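Local coordinates for type III CBASS phage resistance system CD-NTase-associated protein Cap8 (Pseudomonas aeruginosa, PDB 6P8P) that is a HORMA domain protein of a bacterial anti-phage system and probably regulates a cGAS-like nucleotidyltransferase together with a Trip13-like ATPase, at residues A23-L28 and S38-V43. The protein carries 2 engineered substitutions. Sequence-based numbering, arbitrary orientation.
Sequences AIVELL and SELRAV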
ATOM      1  N   ALA A  23       3.908 -14.901  -2.138  1.00 15.11           N
ATOM      2  CA  ALA A  23       4.888 -15.946  -2.451  1.00 16.04           C
ATOM      3  C   ALA A  23       6.202 -15.672  -1.737  1.00 16.45           C
ATOM      4  O   ALA A  23       6.869 -16.607  -1.267  1.00 16.97           O
ATOM      5  CB  ALA A  23       5.112 -16.056  -3.963  1.00 16.43           C
ATOM      6  N   ILE A  24       6.569 -14.381  -1.635  1.00 14.01           N
ATOM      7  CA  ILE A  24       7.788 -13.976  -0.930  1.00 13.72           C
ATOM      8  C   ILE A  24       7.660 -14.221   0.564  1.00 17.74           C
ATOM      9  O   ILE A  24       8.589 -14.707   1.215  1.00 19.93           O
ATOM     10  CB  ILE A  24       8.106 -12.500  -1.240  1.00 18.27           C
ATOM     11  CG1 ILE A  24       8.498 -12.364  -2.716  1.00 17.58           C
ATOM     12  CG2 ILE A  24       9.201 -11.972  -0.327  1.00 18.91           C
ATOM     13  CD1 ILE A  24       8.542 -10.939  -3.242  1.00 22.65           C
ATOM     14  N   VAL A  25       6.503 -13.927   1.127  1.00 14.80           N
ATOM     15  CA  VAL A  25       6.300 -14.192   2.543  1.00 15.24           C
ATOM     16  C   VAL A  25       6.441 -15.683   2.835  1.00 16.49           C
ATOM     17  O   VAL A  25       7.037 -16.089   3.836  1.00 15.93           O
ATOM     18  CB  VAL A  25       4.920 -13.686   2.979  1.00 16.03           C
ATOM     19  CG1 VAL A  25       4.630 -14.124   4.418  1.00 17.79           C
ATOM     20  CG2 VAL A  25       4.840 -12.152   2.850  1.00 20.03           C
ATOM     21  N   GLU A  26       5.881 -16.519   1.978  1.00 16.81           N
ATOM     22  CA  GLU A  26       6.018 -17.961   2.194  1.00 15.62           C
ATOM     23  C   GLU A  26       7.481 -18.407   2.098  1.00 18.96           C
ATOM     24  O   GLU A  26       7.950 -19.210   2.912  1.00 21.96           O
ATOM     25  CB  GLU A  26       5.141 -18.718   1.200  1.00 21.08           C
ATOM     26  CG  GLU A  26       5.164 -20.239   1.421  1.00 27.85           C
ATOM     27  CD  GLU A  26       4.609 -20.675   2.760  1.00 47.37           C
ATOM     28  OE1 GLU A  26       3.850 -19.902   3.383  1.00 46.10           O
ATOM     29  OE2 GLU A  26       4.943 -21.801   3.192  1.00 57.97           O
ATOM     30  N   LEU A  27       8.221 -17.875   1.121  1.00 17.95           N
ATOM     31  CA  LEU A  27       9.638 -18.187   1.010  1.00 19.45           C
ATOM     32  C   LEU A  27      10.378 -17.864   2.301  1.00 19.28           C
ATOM     33  O   LEU A  27      11.215 -18.649   2.774  1.00 21.18           O
ATOM     34  CB  LEU A  27      10.243 -17.399  -0.139  1.00 16.67           C
ATOM     35  CG  LEU A  27      11.717 -17.700  -0.405  1.00 29.61           C
ATOM     36  CD1 LEU A  27      11.865 -18.916  -1.310  1.00 27.88           C
ATOM     37  CD2 LEU A  27      12.405 -16.474  -0.996  1.00 35.50           C
ATOM     38  N   LEU A  28      10.056 -16.726   2.906  1.00 17.58           N
ATOM     39  CA  LEU A  28      10.826 -16.247   4.046  1.00 14.35           C
ATOM     40  C   LEU A  28      10.373 -16.791   5.383  1.00 20.79           C
ATOM     41  O   LEU A  28      11.165 -16.756   6.329  1.00 22.76           O
ATOM     42  CB  LEU A  28      10.792 -14.730   4.092  1.00 16.06           C
ATOM     43  CG  LEU A  28      11.502 -14.011   2.959  1.00 18.01           C
ATOM     44  CD1 LEU A  28      11.251 -12.500   3.013  1.00 19.67           C
ATOM     45  CD2 LEU A  28      12.994 -14.300   2.989  1.00 23.63           C
ATOM     46  N   SER A  38       3.475 -12.474  10.746  1.00 17.87           N
ATOM     47  CA  SER A  38       2.426 -11.478  10.967  1.00 16.45           C
ATOM     48  C   SER A  38       2.874 -10.097  10.530  1.00 17.66           C
ATOM     49  O   SER A  38       2.086  -9.340   9.945  1.00 19.69           O
ATOM     50  CB  SER A  38       2.018 -11.457  12.444  1.00 20.56           C
ATOM     51  OG  SER A  38       1.309 -12.647  12.773  1.00 29.30           O
ATOM     52  N   GLU A  39       4.124  -9.729  10.831  1.00 17.04           N
ATOM     53  CA  GLU A  39       4.594  -8.410  10.430  1.00 19.59           C
ATOM     54  C   GLU A  39       4.708  -8.297   8.912  1.00 16.72           C
ATOM     55  O   GLU A  39       4.325  -7.273   8.337  1.00 17.88           O
ATOM     56  CB  GLU A  39       5.931  -8.074  11.068  1.00 25.01           C
ATOM     57  CG  GLU A  39       5.821  -7.579  12.505  1.00 38.26           C
ATOM     58  CD  GLU A  39       7.142  -7.082  13.087  1.00 48.77           C
ATOM     59  OE1 GLU A  39       7.977  -6.504  12.360  1.00 30.89           O
ATOM     60  OE2 GLU A  39       7.350  -7.267  14.302  1.00 49.61           O
ATOM     61  N   LEU A  40       5.247  -9.320   8.260  1.00 17.63           N
ATOM     62  CA  LEU A  40       5.326  -9.293   6.798  1.00 14.23           C
ATOM     63  C   LEU A  40       3.941  -9.179   6.167  1.00 16.94           C
ATOM     64  O   LEU A  40       3.746  -8.427   5.201  1.00 18.17           O
ATOM     65  CB  LEU A  40       6.047 -10.537   6.289  1.00 14.01           C
ATOM     66  CG  LEU A  40       7.573 -10.438   6.199  1.00 23.37           C
ATOM     67  CD1 LEU A  40       8.231 -10.224   7.495  1.00 36.20           C
ATOM     68  CD2 LEU A  40       8.055 -11.778   5.574  1.00 23.40           C
ATOM     69  N   ARG A  41       2.961  -9.904   6.702  1.00 18.58           N
ATOM     70  CA  ARG A  41       1.610  -9.814   6.172  1.00 19.40           C
ATOM     71  C   ARG A  41       0.993  -8.463   6.488  1.00 18.45           C
ATOM     72  O   ARG A  41       0.227  -7.928   5.682  1.00 20.24           O
ATOM     73  CB  ARG A  41       0.749 -10.963   6.716  1.00 17.00           C
ATOM     74  CG  ARG A  41       1.110 -12.333   6.172  1.00 17.97           C
ATOM     75  CD  ARG A  41       0.209 -13.428   6.757  1.00 27.19           C
ATOM     76  NE  ARG A  41       0.465 -14.724   6.145  1.00 36.57           N
ATOM     77  CZ  ARG A  41       0.029 -15.893   6.627  1.00 55.49           C
ATOM     78  NH1 ARG A  41      -0.685 -15.932   7.743  1.00 61.31           N
ATOM     79  NH2 ARG A  41       0.315 -17.027   6.001  1.00 32.97           N
ATOM     80  N   ALA A  42       1.385  -7.851   7.602  1.00 17.70           N
ATOM     81  CA  ALA A  42       0.795  -6.557   7.968  1.00 18.87           C
ATOM     82  C   ALA A  42       1.182  -5.433   6.993  1.00 19.10           C
ATOM     83  O   ALA A  42       0.437  -4.451   6.856  1.00 21.14           O
ATOM     84  CB  ALA A  42       1.219  -6.181   9.387  1.00 21.26           C
ATOM     85  N   VAL A  43       2.339  -5.536   6.337  1.00 14.87           N
ATOM     86  CA  VAL A  43       2.815  -4.507   5.422  1.00 16.53           C
ATOM     87  C   VAL A  43       2.443  -4.828   3.973  1.00 14.92           C
ATOM     88  O   VAL A  43       2.988  -4.232   3.052  1.00 16.32           O
ATOM     89  CB  VAL A  43       4.326  -4.278   5.553  1.00 19.55           C
ATOM     90  CG1 VAL A  43       4.709  -3.877   6.954  1.00 21.46           C
ATOM     91  CG2 VAL A  43       5.087  -5.534   5.096  1.00 17.57           C
TER
HETATM   92  O   HOH W   1       2.729 -17.523   4.239  1.00 36.45           O
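Val25 and Leu40 face each other between two neighbouring helices, 17-29 and 35-42, whose short segments run antiparallel at 166° with axes 10.3 Å apart. Val25 CA and Leu40 CA, 6.6 Å apart, are the nearest CA pair of the two segments. Leu40, followed outward, uses its chain in stages. Leu40 CB meets Val25 CG2 at 4.0 Å, the two side chains sliding past each other in opposite directions. Beyond CG the branches part, and Leu40 CD2 lies 4.2 Å from Leu28 CD1, where the two leucines cross at about a right angle. The Leu40 side chain also touches Trp100 and Met102, and Leu28 in turn packs on Ile72, Met102 and Pro95, so this side of the contact merges with the core over the sheet. The two methyls of Val25 serve different neighbours: CG2 takes Leu40, while Val25 CG1, anti to the backbone N (chi1 173°), comes within 4.3 Å of Arg41 CG. From that methylene, Arg41 extends almost fully along the outer side of the contact. Arg41 NH2 donates a 3.0 Å hydrogen bond to a water. That water in turn donates to Glu26 OE1 at 2.8 Å. Arg41 NH2 and Glu26 OE1 stay 5.3 Å apart, so the opposite charges are linked through water and not by a direct salt bridge. Trp21, one turn before Val25, sends its NE1 to the Leu40 carbonyl oxygen, tying the helices together directly. A buried aliphatic seam with a water-bridged charged pair at the exposed edge is thus formed by an antiparallel helix pair, packed against the beta-sheet of the HORMA domain.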